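Local coordinates for protein Pcdhgc3 (Mus musculus, PDB 4ZI8), which is a clustered protocadherin, probably a calcium-dependent cell-adhesion protein that may help establish and maintain specific neuronal connections, present here as its first three extracellular cadherin repeats, at residues Gly61-Val69 and Val78-Leu87; Asp151-Gln160 and Thr205-Ala213. All coordinates share one frame; numbering follows the deposited sequence. Where two conformers were deposited one is given.

Interaction 1 of 2, residues Gly61-Val69 and Val78-Leu87; sequences GASRRFFEV and VNDRLDREEL. With CA (calcium ion), chain P; CA (calcium ion), chain O.
Arg64 and Glu86 form an end-on salt bridge. NH1 of Arg64 donates to OE1 of Glu86 at 3.0 Å, and NH2 of Arg64 to OE2 of Glu86 at 2.7 Å. The two side chains approach from opposite directions, with the guanidinium and carboxylate planes 54° apart. Each oxygen is met on its syn side, tilted from both planes, and the paired bonds limit how the groups can turn.

Asn79 N gives a nearly straight bond to Phe66 O, 2.6 Å, and Asp80 N adds a weak one to the same oxygen. With CG anti to the backbone N (chi1 -180°), the Asn79 amide brings ND2 to Arg65 O at 2.9 Å, while its OD1 is held by Arg33. An alanine here would remove the amide and would probably leave Arg65 O without its side-chain donor and Arg33 without this partner. One water bridges Arg65 N and Asp80 OD2.

This is the first cadherin repeat. Phe67 and Val78 form an antiparallel, non-hydrogen-bonded pair, after which the chain runs on to the Asp-Arg-Glu calcium motif, Asp83 to Glu85.

The apolar contacts centre on Leu82, which forks between two rings. Its CD2 lies 3.6 Å from Phe66 CD1, and its CD1 lies 3.5 Å from Phe67 CZ. Leu87 CD2 meets Phe66 CZ, and Arg81 O sits at the edge of the Phe66 ring. Val96 of strand 95-102 touches both rings.

Asp83 N-caps helix 84-88, its OD1 accepting from Glu85 N and binding one calcium ion at 2.2 Å. Glu85 bridges that ion and a second. Glu29 and Asp120 also bind both.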
ATOM      1  N   GLY B  61     -52.852 -19.188 -14.097  1.00 33.19           N
ATOM      2  CA  GLY B  61     -51.923 -20.104 -13.461  1.00 29.09           C
ATOM      3  C   GLY B  61     -51.444 -19.494 -12.166  1.00 33.17           C
ATOM      4  O   GLY B  61     -52.070 -18.593 -11.640  1.00 31.94           O
ATOM      5  N   ALA B  62     -50.320 -19.962 -11.652  1.00 35.55           N
ATOM      6  CA  ALA B  62     -49.816 -19.415 -10.405  1.00 35.98           C
ATOM      7  C   ALA B  62     -49.180 -18.044 -10.615  1.00 32.57           C
ATOM      8  O   ALA B  62     -49.087 -17.254  -9.687  1.00 35.30           O
ATOM      9  CB  ALA B  62     -48.820 -20.367  -9.778  1.00 41.43           C
ATOM     10  N   SER B  63     -48.755 -17.749 -11.834  1.00 30.59           N
ATOM     11  CA  SER B  63     -48.088 -16.490 -12.074  1.00 36.72           C
ATOM     12  C   SER B  63     -49.084 -15.338 -12.201  1.00 30.72           C
ATOM     13  O   SER B  63     -50.273 -15.551 -12.367  1.00 29.47           O
ATOM     14  CB  SER B  63     -47.217 -16.588 -13.322  1.00 43.20           C
ATOM     15  OG  SER B  63     -48.018 -16.511 -14.472  1.00 49.09           O
ATOM     16  N   ARG B  64     -48.582 -14.113 -12.096  1.00 26.16           N
ATOM     17  CA  ARG B  64     -49.426 -12.931 -12.101  1.00 25.05           C
ATOM     18  C   ARG B  64     -50.203 -12.792 -13.396  1.00 26.02           C
ATOM     19  O   ARG B  64     -49.717 -13.151 -14.479  1.00 24.72           O
ATOM     20  CB  ARG B  64     -48.588 -11.681 -11.905  1.00 25.75           C
ATOM     21  CG  ARG B  64     -47.845 -11.611 -10.592  1.00 30.50           C
ATOM     22  CD  ARG B  64     -47.029 -10.358 -10.582  1.00 27.48           C
ATOM     23  NE  ARG B  64     -46.012 -10.444  -9.559  1.00 33.92           N
ATOM     24  CZ  ARG B  64     -44.977  -9.625  -9.485  1.00 31.03           C
ATOM     25  NH1 ARG B  64     -44.841  -8.662 -10.380  1.00 28.63           N
ATOM     26  NH2 ARG B  64     -44.092  -9.790  -8.512  1.00 32.10           N
ATOM     27  N   ARG B  65     -51.397 -12.231 -13.311  1.00 27.40           N
ATOM     28  CA  ARG B  65     -52.170 -12.010 -14.524  1.00 26.26           C
ATOM     29  C   ARG B  65     -51.721 -10.745 -15.239  1.00 22.41           C
ATOM     30  O   ARG B  65     -52.330  -9.673 -15.121  1.00 23.50           O
ATOM     31  CB  ARG B  65     -53.653 -11.959 -14.189  1.00 30.78           C
ATOM     32  CG  ARG B  65     -54.092 -13.198 -13.441  1.00 35.23           C
ATOM     33  CD  ARG B  65     -55.545 -13.566 -13.763  1.00 34.31           C
ATOM     34  NE  ARG B  65     -56.467 -12.554 -13.270  1.00 31.09           N
ATOM     35  CZ  ARG B  65     -57.007 -12.576 -12.054  1.00 35.60           C
ATOM     36  NH1 ARG B  65     -56.704 -13.564 -11.214  1.00 40.39           N
ATOM     37  NH2 ARG B  65     -57.852 -11.621 -11.669  1.00 33.70           N
ATOM     38  N   PHE B  66     -50.655 -10.887 -16.002  1.00 22.20           N
ATOM     39  CA  PHE B  66     -50.027  -9.742 -16.662  1.00 20.05           C
ATOM     40  C   PHE B  66     -50.903  -9.199 -17.781  1.00 23.18           C
ATOM     41  O   PHE B  66     -50.855  -8.011 -18.107  1.00 23.66           O
ATOM     42  CB  PHE B  66     -48.672 -10.150 -17.225  1.00 19.86           C
ATOM     43  CG  PHE B  66     -47.640 -10.465 -16.164  1.00 22.64           C
ATOM     44  CD1 PHE B  66     -47.168  -9.462 -15.318  1.00 25.85           C
ATOM     45  CD2 PHE B  66     -47.131 -11.752 -16.030  1.00 22.34           C
ATOM     46  CE1 PHE B  66     -46.185  -9.748 -14.351  1.00 23.87           C
ATOM     47  CE2 PHE B  66     -46.175 -12.050 -15.080  1.00 22.62           C
ATOM     48  CZ  PHE B  66     -45.693 -11.038 -14.231  1.00 21.65           C
ATOM     49  N   PHE B  67     -51.695 -10.095 -18.363  1.00 21.29           N
ATOM     50  CA  PHE B  67     -52.567  -9.765 -19.484  1.00 22.77           C
ATOM     51  C   PHE B  67     -53.950 -10.299 -19.248  1.00 24.77           C
ATOM     52  O   PHE B  67     -54.134 -11.339 -18.620  1.00 26.41           O
ATOM     53  CB  PHE B  67     -52.023 -10.344 -20.777  1.00 22.41           C
ATOM     54  CG  PHE B  67     -50.657  -9.885 -21.082  1.00 22.05           C
ATOM     55  CD1 PHE B  67     -50.443  -8.658 -21.679  1.00 22.62           C
ATOM     56  CD2 PHE B  67     -49.572 -10.652 -20.719  1.00 21.73           C
ATOM     57  CE1 PHE B  67     -49.134  -8.227 -21.940  1.00 25.08           C
ATOM     58  CE2 PHE B  67     -48.261 -10.226 -20.968  1.00 20.32           C
ATOM     59  CZ  PHE B  67     -48.048  -9.019 -21.567  1.00 20.99           C
ATOM     60  N   GLU B  68     -54.929  -9.578 -19.747  1.00 25.36           N
ATOM     61  CA  GLU B  68     -56.294 -10.072 -19.734  1.00 26.75           C
ATOM     62  C   GLU B  68     -56.849  -9.850 -21.128  1.00 28.43           C
ATOM     63  O   GLU B  68     -56.272  -9.075 -21.889  1.00 26.45           O
ATOM     64  CB  GLU B  68     -57.124  -9.352 -18.679  1.00 26.50           C
ATOM     65  CG  GLU B  68     -56.812  -9.799 -17.252  1.00 33.19           C
ATOM     66  CD  GLU B  68     -57.429 -11.155 -16.869  1.00 42.74           C
ATOM     67  OE1 GLU B  68     -57.950 -11.874 -17.758  1.00 45.85           O
ATOM     68  OE2 GLU B  68     -57.407 -11.492 -15.662  1.00 43.82           O
ATOM     69  N   VAL B  69     -57.943 -10.536 -21.467  1.00 27.64           N
ATOM     70  CA  VAL B  69     -58.596 -10.367 -22.757  0.50 26.32           C
ATOM     71  C   VAL B  69     -60.044  -9.977 -22.519  1.00 27.80           C
ATOM     72  O   VAL B  69     -60.681 -10.521 -21.639  1.00 29.98           O
ATOM     73  CB  VAL B  69     -58.509 -11.659 -23.606  0.50 29.88           C
ATOM     74  CG1 VAL B  69     -59.219 -11.480 -24.940  0.50 28.21           C
ATOM     75  CG2 VAL B  69     -57.051 -12.039 -23.831  0.50 32.08           C
ATOM     76  N   VAL B  78     -52.789  -4.993 -21.193  1.00 25.03           N
ATOM     77  CA  VAL B  78     -51.893  -5.113 -20.037  1.00 25.71           C
ATOM     78  C   VAL B  78     -52.719  -5.039 -18.765  1.00 23.89           C
ATOM     79  O   VAL B  78     -53.491  -4.110 -18.585  1.00 27.70           O
ATOM     80  CB  VAL B  78     -50.811  -4.011 -20.058  1.00 25.34           C
ATOM     81  CG1 VAL B  78     -50.043  -3.957 -18.728  1.00 24.26           C
ATOM     82  CG2 VAL B  78     -49.862  -4.263 -21.234  1.00 22.76           C
ATOM     83  N   ASN B  79     -52.586  -6.031 -17.894  1.00 23.31           N
ATOM     84  CA  ASN B  79     -53.435  -6.058 -16.701  1.00 26.02           C
ATOM     85  C   ASN B  79     -52.650  -5.900 -15.385  1.00 23.96           C
ATOM     86  O   ASN B  79     -53.225  -5.696 -14.336  1.00 25.05           O
ATOM     87  CB  ASN B  79     -54.242  -7.370 -16.695  1.00 27.23           C
ATOM     88  CG  ASN B  79     -55.169  -7.494 -15.499  1.00 25.31           C
ATOM     89  OD1 ASN B  79     -56.070  -6.685 -15.313  1.00 29.75           O
ATOM     90  ND2 ASN B  79     -54.956  -8.518 -14.694  1.00 22.13           N
ATOM     91  N   ASP B  80     -51.333  -5.984 -15.446  1.00 25.85           N
ATOM     92  CA  ASP B  80     -50.506  -5.793 -14.251  1.00 26.59           C
ATOM     93  C   ASP B  80     -49.146  -5.253 -14.706  1.00 27.34           C
ATOM     94  O   ASP B  80     -48.819  -5.295 -15.910  1.00 21.75           O
ATOM     95  CB  ASP B  80     -50.355  -7.120 -13.491  1.00 24.16           C
ATOM     96  CG  ASP B  80     -49.929  -6.949 -12.028  1.00 31.35           C
ATOM     97  OD1 ASP B  80     -49.560  -5.836 -11.583  1.00 36.19           O
ATOM     98  OD2 ASP B  80     -49.941  -7.968 -11.310  1.00 33.26           O
ATOM     99  N   ARG B  81     -48.351  -4.770 -13.757  1.00 26.59           N
ATOM    100  CA  ARG B  81     -47.056  -4.204 -14.093  1.00 22.53           C
ATOM    101  C   ARG B  81     -46.140  -5.235 -14.724  1.00 21.12           C
ATOM    102  O   ARG B  81     -45.948  -6.337 -14.200  1.00 22.85           O
ATOM    103  CB  ARG B  81     -46.398  -3.620 -12.862  1.00 24.57           C
ATOM    104  CG  ARG B  81     -44.985  -3.186 -13.126  1.00 23.24           C
ATOM    105  CD  ARG B  81     -44.431  -2.333 -11.984  1.00 25.09           C
ATOM    106  NE  ARG B  81     -43.094  -1.847 -12.328  1.00 24.41           N
ATOM    107  CZ  ARG B  81     -42.140  -1.578 -11.445  1.00 24.95           C
ATOM    108  NH1 ARG B  81     -42.365  -1.724 -10.152  1.00 22.21           N
ATOM    109  NH2 ARG B  81     -40.956  -1.146 -11.868  1.00 22.69           N
ATOM    110  N   LEU B  82     -45.576  -4.871 -15.865  1.00 23.37           N
ATOM    111  CA  LEU B  82     -44.603  -5.706 -16.563  1.00 21.96           C
ATOM    112  C   LEU B  82     -43.260  -5.017 -16.435  1.00 25.18           C
ATOM    113  O   LEU B  82     -42.954  -4.115 -17.223  1.00 26.18           O
ATOM    114  CB  LEU B  82     -44.972  -5.889 -18.039  1.00 19.62           C
ATOM    115  CG  LEU B  82     -46.202  -6.767 -18.294  1.00 23.66           C
ATOM    116  CD1 LEU B  82     -46.885  -6.318 -19.579  1.00 28.78           C
ATOM    117  CD2 LEU B  82     -45.739  -8.195 -18.414  1.00 19.69           C
ATOM    118  N   ASP B  83     -42.497  -5.400 -15.415  1.00 20.30           N
ATOM    119  CA  ASP B  83     -41.166  -4.847 -15.186  1.00 20.21           C
ATOM    120  C   ASP B  83     -40.178  -5.850 -15.702  1.00 20.76           C
ATOM    121  O   ASP B  83     -39.975  -6.906 -15.080  1.00 20.51           O
ATOM    122  CB  ASP B  83     -40.948  -4.568 -13.698  1.00 21.05           C
ATOM    123  CG  ASP B  83     -39.521  -4.202 -13.370  1.00 21.81           C
ATOM    124  OD1 ASP B  83     -38.765  -3.715 -14.246  1.00 22.11           O
ATOM    125  OD2 ASP B  83     -39.169  -4.388 -12.191  1.00 26.93           O
ATOM    126  N   ARG B  84     -39.606  -5.557 -16.867  1.00 19.62           N
ATOM    127  CA  ARG B  84     -38.657  -6.461 -17.491  1.00 18.21           C
ATOM    128  C   ARG B  84     -37.518  -6.798 -16.508  1.00 16.89           C
ATOM    129  O   ARG B  84     -37.022  -7.916 -16.522  1.00 18.36           O
ATOM    130  CB  ARG B  84     -38.109  -5.856 -18.806  1.00 19.29           C
ATOM    131  CG  ARG B  84     -37.364  -6.840 -19.741  1.00 21.66           C
ATOM    132  CD  ARG B  84     -36.179  -6.171 -20.440  1.00 22.95           C
ATOM    133  NE  ARG B  84     -35.212  -5.704 -19.454  1.00 25.45           N
ATOM    134  CZ  ARG B  84     -34.352  -6.493 -18.824  1.00 22.53           C
ATOM    135  NH1 ARG B  84     -34.287  -7.786 -19.108  1.00 24.03           N
ATOM    136  NH2 ARG B  84     -33.552  -5.990 -17.915  1.00 24.90           N
ATOM    137  N   GLU B  85     -37.115  -5.863 -15.641  1.00 20.81           N
ATOM    138  CA  GLU B  85     -35.991  -6.150 -14.761  1.00 21.30           C
ATOM    139  C   GLU B  85     -36.335  -7.285 -13.809  1.00 23.65           C
ATOM    140  O   GLU B  85     -35.513  -8.178 -13.583  1.00 28.57           O
ATOM    141  CB  GLU B  85     -35.547  -4.891 -13.975  1.00 21.85           C
ATOM    142  CG  GLU B  85     -34.630  -3.979 -14.791  1.00 19.89           C
ATOM    143  CD  GLU B  85     -35.367  -3.288 -15.938  1.00 22.17           C
ATOM    144  OE1 GLU B  85     -36.402  -2.653 -15.686  1.00 22.19           O
ATOM    145  OE2 GLU B  85     -34.921  -3.359 -17.098  1.00 22.26           O
ATOM    146  N   GLU B  86     -37.539  -7.253 -13.256  1.00 20.64           N
ATOM    147  CA  GLU B  86     -38.015  -8.315 -12.378  1.00 21.91           C
ATOM    148  C   GLU B  86     -38.241  -9.613 -13.121  1.00 24.27           C
ATOM    149  O   GLU B  86     -37.975 -10.694 -12.602  1.00 25.76           O
ATOM    150  CB  GLU B  86     -39.322  -7.921 -11.710  1.00 25.50           C
ATOM    151  CG  GLU B  86     -39.779  -8.932 -10.670  1.00 30.94           C
ATOM    152  CD  GLU B  86     -41.171  -8.624 -10.163  1.00 38.26           C
ATOM    153  OE1 GLU B  86     -41.925  -7.911 -10.860  1.00 40.69           O
ATOM    154  OE2 GLU B  86     -41.515  -9.083  -9.068  1.00 42.89           O
ATOM    155  N   LEU B  87     -38.764  -9.504 -14.329  1.00 22.18           N
ATOM    156  CA  LEU B  87     -39.178 -10.691 -15.077  1.00 25.63           C
ATOM    157  C   LEU B  87     -37.982 -11.506 -15.506  1.00 25.90           C
ATOM    158  O   LEU B  87     -37.973 -12.744 -15.366  1.00 24.02           O
ATOM    159  CB  LEU B  87     -39.987 -10.283 -16.302  1.00 22.91           C
ATOM    160  CG  LEU B  87     -41.439  -9.867 -16.040  1.00 26.57           C
ATOM    161  CD1 LEU B  87     -42.061  -9.183 -17.252  1.00 22.43           C
ATOM    162  CD2 LEU B  87     -42.210 -11.109 -15.732  1.00 29.79           C
TER
HETATM  163 CA    CA P 403     -38.480  -1.826 -15.387  1.00 20.46          CA
HETATM  164 CA    CA O 402     -35.520  -1.458 -18.089  1.00 20.52          CA
HETATM  165  O   HOH W   1     -52.046 -10.280 -10.893  1.00 39.54           O
HETATM  166  O   HOH W   2     -37.679  -0.884 -13.317  1.00 19.78           O

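Interaction 2 of 2, residues Asp151-Gln160 and Thr205-Ala213; sequences DPDVGSNSLQ and TALDGGTPA. With CA (calcium ion), chain N; CA (calcium ion), chain O.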
ATOM      1  N   ASP B 151     -26.276  -1.607 -13.375  1.00 23.33           N
ATOM      2  CA  ASP B 151     -27.475  -1.050 -14.010  1.00 21.30           C
ATOM      3  C   ASP B 151     -28.299  -2.246 -14.468  1.00 25.47           C
ATOM      4  O   ASP B 151     -27.810  -3.056 -15.254  1.00 24.12           O
ATOM      5  CB  ASP B 151     -27.096  -0.152 -15.189  1.00 21.99           C
ATOM      6  CG  ASP B 151     -28.259   0.671 -15.738  1.00 23.82           C
ATOM      7  OD1 ASP B 151     -29.367   0.132 -15.980  1.00 21.22           O
ATOM      8  OD2 ASP B 151     -28.042   1.888 -15.939  1.00 23.00           O
ATOM      9  N   PRO B 152     -29.529  -2.391 -13.954  1.00 21.88           N
ATOM     10  CA  PRO B 152     -30.296  -3.611 -14.233  1.00 20.73           C
ATOM     11  C   PRO B 152     -30.993  -3.643 -15.599  1.00 19.53           C
ATOM     12  O   PRO B 152     -31.573  -4.675 -15.911  1.00 22.89           O
ATOM     13  CB  PRO B 152     -31.337  -3.635 -13.107  1.00 23.91           C
ATOM     14  CG  PRO B 152     -31.561  -2.180 -12.788  1.00 25.88           C
ATOM     15  CD  PRO B 152     -30.206  -1.506 -12.987  1.00 23.62           C
ATOM     16  N   ASP B 153     -30.957  -2.564 -16.376  1.00 17.59           N
ATOM     17  CA  ASP B 153     -31.483  -2.563 -17.730  1.00 21.94           C
ATOM     18  C   ASP B 153     -30.519  -3.383 -18.603  1.00 24.02           C
ATOM     19  O   ASP B 153     -29.502  -3.879 -18.110  1.00 22.57           O
ATOM     20  CB  ASP B 153     -31.644  -1.129 -18.260  1.00 17.13           C
ATOM     21  CG  ASP B 153     -32.542  -0.267 -17.379  1.00 19.97           C
ATOM     22  OD1 ASP B 153     -33.599  -0.770 -16.930  1.00 21.74           O
ATOM     23  OD2 ASP B 153     -32.187   0.910 -17.104  1.00 20.23           O
ATOM     24  N   VAL B 154     -30.829  -3.540 -19.885  1.00 19.14           N
ATOM     25  CA  VAL B 154     -29.986  -4.363 -20.739  1.00 18.33           C
ATOM     26  C   VAL B 154     -29.572  -3.620 -21.978  1.00 20.25           C
ATOM     27  O   VAL B 154     -30.044  -2.517 -22.255  1.00 21.64           O
ATOM     28  CB  VAL B 154     -30.673  -5.702 -21.143  1.00 21.30           C
ATOM     29  CG1 VAL B 154     -30.701  -6.657 -19.964  1.00 19.88           C
ATOM     30  CG2 VAL B 154     -32.086  -5.473 -21.708  1.00 20.02           C
ATOM     31  N   GLY B 155     -28.655  -4.226 -22.723  1.00 28.72           N
ATOM     32  CA  GLY B 155     -28.117  -3.599 -23.912  1.00 31.01           C
ATOM     33  C   GLY B 155     -27.502  -2.243 -23.624  1.00 29.54           C
ATOM     34  O   GLY B 155     -26.740  -2.048 -22.647  1.00 28.88           O
ATOM     35  N   SER B 156     -27.865  -1.274 -24.457  1.00 27.42           N
ATOM     36  CA  SER B 156     -27.284   0.046 -24.329  1.00 24.76           C
ATOM     37  C   SER B 156     -27.800   0.732 -23.102  1.00 25.47           C
ATOM     38  O   SER B 156     -27.199   1.701 -22.658  1.00 22.57           O
ATOM     39  CB  SER B 156     -27.570   0.884 -25.568  1.00 26.36           C
ATOM     40  OG  SER B 156     -26.704   0.486 -26.605  1.00 33.07           O
ATOM     41  N   ASN B 157     -28.882   0.218 -22.524  1.00 21.21           N
ATOM     42  CA  ASN B 157     -29.437   0.817 -21.318  1.00 17.06           C
ATOM     43  C   ASN B 157     -28.711   0.409 -20.031  1.00 18.88           C
ATOM     44  O   ASN B 157     -28.961   0.984 -18.958  1.00 16.80           O
ATOM     45  CB  ASN B 157     -30.918   0.485 -21.192  1.00 18.45           C
ATOM     46  CG  ASN B 157     -31.725   0.994 -22.380  1.00 23.97           C
ATOM     47  OD1 ASN B 157     -31.411   2.039 -22.947  1.00 25.71           O
ATOM     48  ND2 ASN B 157     -32.738   0.227 -22.793  1.00 24.42           N
ATOM     49  N   SER B 158     -27.810  -0.557 -20.142  1.00 20.40           N
ATOM     50  CA  SER B 158     -27.027  -0.964 -18.988  1.00 20.07           C
ATOM     51  C   SER B 158     -25.746  -0.134 -18.892  1.00 18.51           C
ATOM     52  O   SER B 158     -25.518   0.778 -19.694  1.00 18.41           O
ATOM     53  CB  SER B 158     -26.675  -2.441 -19.058  1.00 21.58           C
ATOM     54  OG  SER B 158     -25.848  -2.668 -20.191  1.00 30.70           O
ATOM     55  N   LEU B 159     -24.926  -0.467 -17.909  1.00 20.67           N
ATOM     56  CA  LEU B 159     -23.702   0.302 -17.617  1.00 22.24           C
ATOM     57  C   LEU B 159     -22.780   0.329 -18.827  1.00 23.44           C
ATOM     58  O   LEU B 159     -22.468  -0.726 -19.389  1.00 24.47           O
ATOM     59  CB  LEU B 159     -22.979  -0.303 -16.407  1.00 21.74           C
ATOM     60  CG  LEU B 159     -21.715   0.453 -15.934  1.00 26.31           C
ATOM     61  CD1 LEU B 159     -22.048   1.857 -15.501  1.00 26.74           C
ATOM     62  CD2 LEU B 159     -21.077  -0.266 -14.781  1.00 27.81           C
ATOM     63  N   GLN B 160     -22.374   1.526 -19.251  1.00 20.46           N
ATOM     64  CA  GLN B 160     -21.458   1.660 -20.376  1.00 22.84           C
ATOM     65  C   GLN B 160     -20.071   2.206 -19.988  1.00 25.50           C
ATOM     66  O   GLN B 160     -19.048   1.790 -20.552  1.00 23.52           O
ATOM     67  CB  GLN B 160     -22.061   2.572 -21.444  1.00 24.55           C
ATOM     68  CG  GLN B 160     -23.339   1.974 -22.077  1.00 29.37           C
ATOM     69  CD  GLN B 160     -23.173   0.548 -22.575  1.00 32.82           C
ATOM     70  OE1 GLN B 160     -22.190   0.217 -23.246  1.00 34.25           O
ATOM     71  NE2 GLN B 160     -24.143  -0.314 -22.245  1.00 32.05           N
ATOM     72  N   THR B 205     -18.402   8.826 -11.458  1.00 20.82           N
ATOM     73  CA  THR B 205     -19.729   8.793 -12.076  1.00 24.38           C
ATOM     74  C   THR B 205     -19.886   7.545 -12.936  1.00 24.02           C
ATOM     75  O   THR B 205     -19.057   7.288 -13.797  1.00 22.59           O
ATOM     76  CB  THR B 205     -19.959  10.028 -12.917  1.00 23.29           C
ATOM     77  OG1 THR B 205     -19.959  11.165 -12.060  1.00 25.07           O
ATOM     78  CG2 THR B 205     -21.302   9.951 -13.644  1.00 26.27           C
ATOM     79  N   ALA B 206     -20.919   6.748 -12.676  1.00 21.95           N
ATOM     80  CA  ALA B 206     -21.233   5.631 -13.564  1.00 18.47           C
ATOM     81  C   ALA B 206     -22.348   6.047 -14.518  1.00 21.41           C
ATOM     82  O   ALA B 206     -23.309   6.681 -14.078  1.00 19.03           O
ATOM     83  CB  ALA B 206     -21.645   4.436 -12.777  1.00 19.21           C
ATOM     84  N   LEU B 207     -22.195   5.736 -15.808  1.00 18.59           N
ATOM     85  CA  LEU B 207     -23.181   6.120 -16.832  1.00 21.45           C
ATOM     86  C   LEU B 207     -23.654   4.927 -17.660  1.00 21.73           C
ATOM     87  O   LEU B 207     -22.860   4.064 -18.046  1.00 19.23           O
ATOM     88  CB  LEU B 207     -22.600   7.153 -17.786  1.00 20.10           C
ATOM     89  CG  LEU B 207     -22.113   8.450 -17.145  1.00 26.81           C
ATOM     90  CD1 LEU B 207     -20.655   8.709 -17.568  1.00 29.36           C
ATOM     91  CD2 LEU B 207     -22.992   9.615 -17.548  1.00 23.52           C
ATOM     92  N   ASP B 208     -24.942   4.900 -17.969  1.00 21.65           N
ATOM     93  CA  ASP B 208     -25.420   3.890 -18.886  1.00 20.71           C
ATOM     94  C   ASP B 208     -25.349   4.494 -20.289  1.00 20.69           C
ATOM     95  O   ASP B 208     -24.829   5.595 -20.461  1.00 20.35           O
ATOM     96  CB  ASP B 208     -26.828   3.375 -18.497  1.00 20.76           C
ATOM     97  CG  ASP B 208     -27.945   4.411 -18.650  1.00 17.60           C
ATOM     98  OD1 ASP B 208     -27.844   5.396 -19.404  1.00 17.94           O
ATOM     99  OD2 ASP B 208     -28.989   4.194 -18.002  1.00 21.19           O
ATOM    100  N   GLY B 209     -25.837   3.792 -21.306  1.00 22.42           N
ATOM    101  CA  GLY B 209     -25.770   4.329 -22.649  1.00 20.79           C
ATOM    102  C   GLY B 209     -27.140   4.738 -23.167  1.00 28.07           C
ATOM    103  O   GLY B 209     -27.405   4.698 -24.370  1.00 25.28           O
ATOM    104  N   GLY B 210     -28.020   5.148 -22.268  1.00 26.65           N
ATOM    105  CA  GLY B 210     -29.291   5.680 -22.718  1.00 30.63           C
ATOM    106  C   GLY B 210     -29.129   7.035 -23.371  1.00 33.05           C
ATOM    107  O   GLY B 210     -28.037   7.602 -23.397  1.00 32.14           O
ATOM    108  N   THR B 211     -30.227   7.561 -23.905  1.00 34.17           N
ATOM    109  CA  THR B 211     -30.239   8.918 -24.425  1.00 38.21           C
ATOM    110  C   THR B 211     -31.355   9.685 -23.752  1.00 34.92           C
ATOM    111  O   THR B 211     -32.502   9.542 -24.132  1.00 36.61           O
ATOM    112  CB  THR B 211     -30.468   8.946 -25.937  1.00 47.60           C
ATOM    113  OG1 THR B 211     -31.748   8.364 -26.216  1.00 53.11           O
ATOM    114  CG2 THR B 211     -29.404   8.137 -26.650  1.00 46.40           C
ATOM    115  N   PRO B 212     -31.036  10.495 -22.738  1.00 33.55           N
ATOM    116  CA  PRO B 212     -29.704  10.787 -22.214  1.00 32.55           C
ATOM    117  C   PRO B 212     -29.165   9.656 -21.370  1.00 30.93           C
ATOM    118  O   PRO B 212     -29.906   8.746 -20.984  1.00 28.44           O
ATOM    119  CB  PRO B 212     -29.935  12.010 -21.341  1.00 34.66           C
ATOM    120  CG  PRO B 212     -31.325  11.791 -20.816  1.00 33.87           C
ATOM    121  CD  PRO B 212     -32.091  11.146 -21.940  1.00 32.59           C
ATOM    122  N   ALA B 213     -27.873   9.721 -21.088  1.00 26.78           N
ATOM    123  CA  ALA B 213     -27.248   8.740 -20.238  1.00 23.18           C
ATOM    124  C   ALA B 213     -27.761   8.961 -18.822  1.00 25.82           C
ATOM    125  O   ALA B 213     -27.806  10.103 -18.355  1.00 29.55           O
ATOM    126  CB  ALA B 213     -25.731   8.882 -20.292  1.00 20.62           C
TER
HETATM  127 CA    CA N 401     -30.051   2.105 -17.281  1.00 18.54          CA
HETATM  128 CA    CA O 402     -35.520  -1.458 -18.089  1.00 20.52          CA
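The carboxylates of Asp151 and Asp208 stand with their planes 45° apart and share one calcium ion. Asp151 grips it with both oxygens, OD2 at 2.4 Å. Asp208 uses OD2 alone, at 2.5 Å. The anti lone pair of Asp151 OD1 takes the backbone N of Asp153, an Asx turn. Asp208 OD1 is met from above its carboxylate plane by Gly210 N, a second Asx turn; outside the two segments, Arg214 is the main polar partner of Asp208. Asp208 CG sits between the backbone N and the carbonyl carbon (chi1 67°), which swings OD2 to the metal. The Gln160 amide turns back on its own segment, where NE2 donates to Ser158 O from above that carbonyl's plane.

Backbone bonds also join the segments. Gln160 N donates to Leu207 O at 2.9 Å. Leu159 and Asp208 form the antiparallel, non-hydrogen-bonded pair beside it. Gly209 N makes weak bonds to Ser156 O and Ser158 O. Gln160 CG packs 3.2 Å from Gly209 N, and Leu159 CD1 rests on Ala206 CB at 3.8 Å.

The site belongs to the second cadherin repeat, whose Asp-X-Asp motif is Asp151 and Asp153. Asp153 OD2 and Asn157 O join the same ion, and Asn119 and Asn121 of the inter-repeat linker complete it. Asp153 OD1 binds a second calcium ion.

Asp151 OD2 and Asp208 OD2 lie only 3.2 Å apart. Calcium probably offsets the repulsion of these acidic groups, and without it the loops would probably be held together less firmly.

Interactions 1 and 2 lie in successive cadherin repeats and follow one another along the chain, their centres about 25 Å apart. Both are partly buried. Interaction 1 combines phenylalanine and leucine packing inside the first repeat with a salt bridge at its surface; its calcium ligands lie at one end, away from the pairing of the segments. In interaction 2 the metal joins the two segments alongside strand pairing, with little apolar contact. The two meet at a shared calcium ion, where Glu85 OE2 and Asp153 OD1 approach to 2.9 Å. Arg84 also packs on Pro152 and Val154, so helix 84-88 abuts the loop of 151-160 across the repeat boundary.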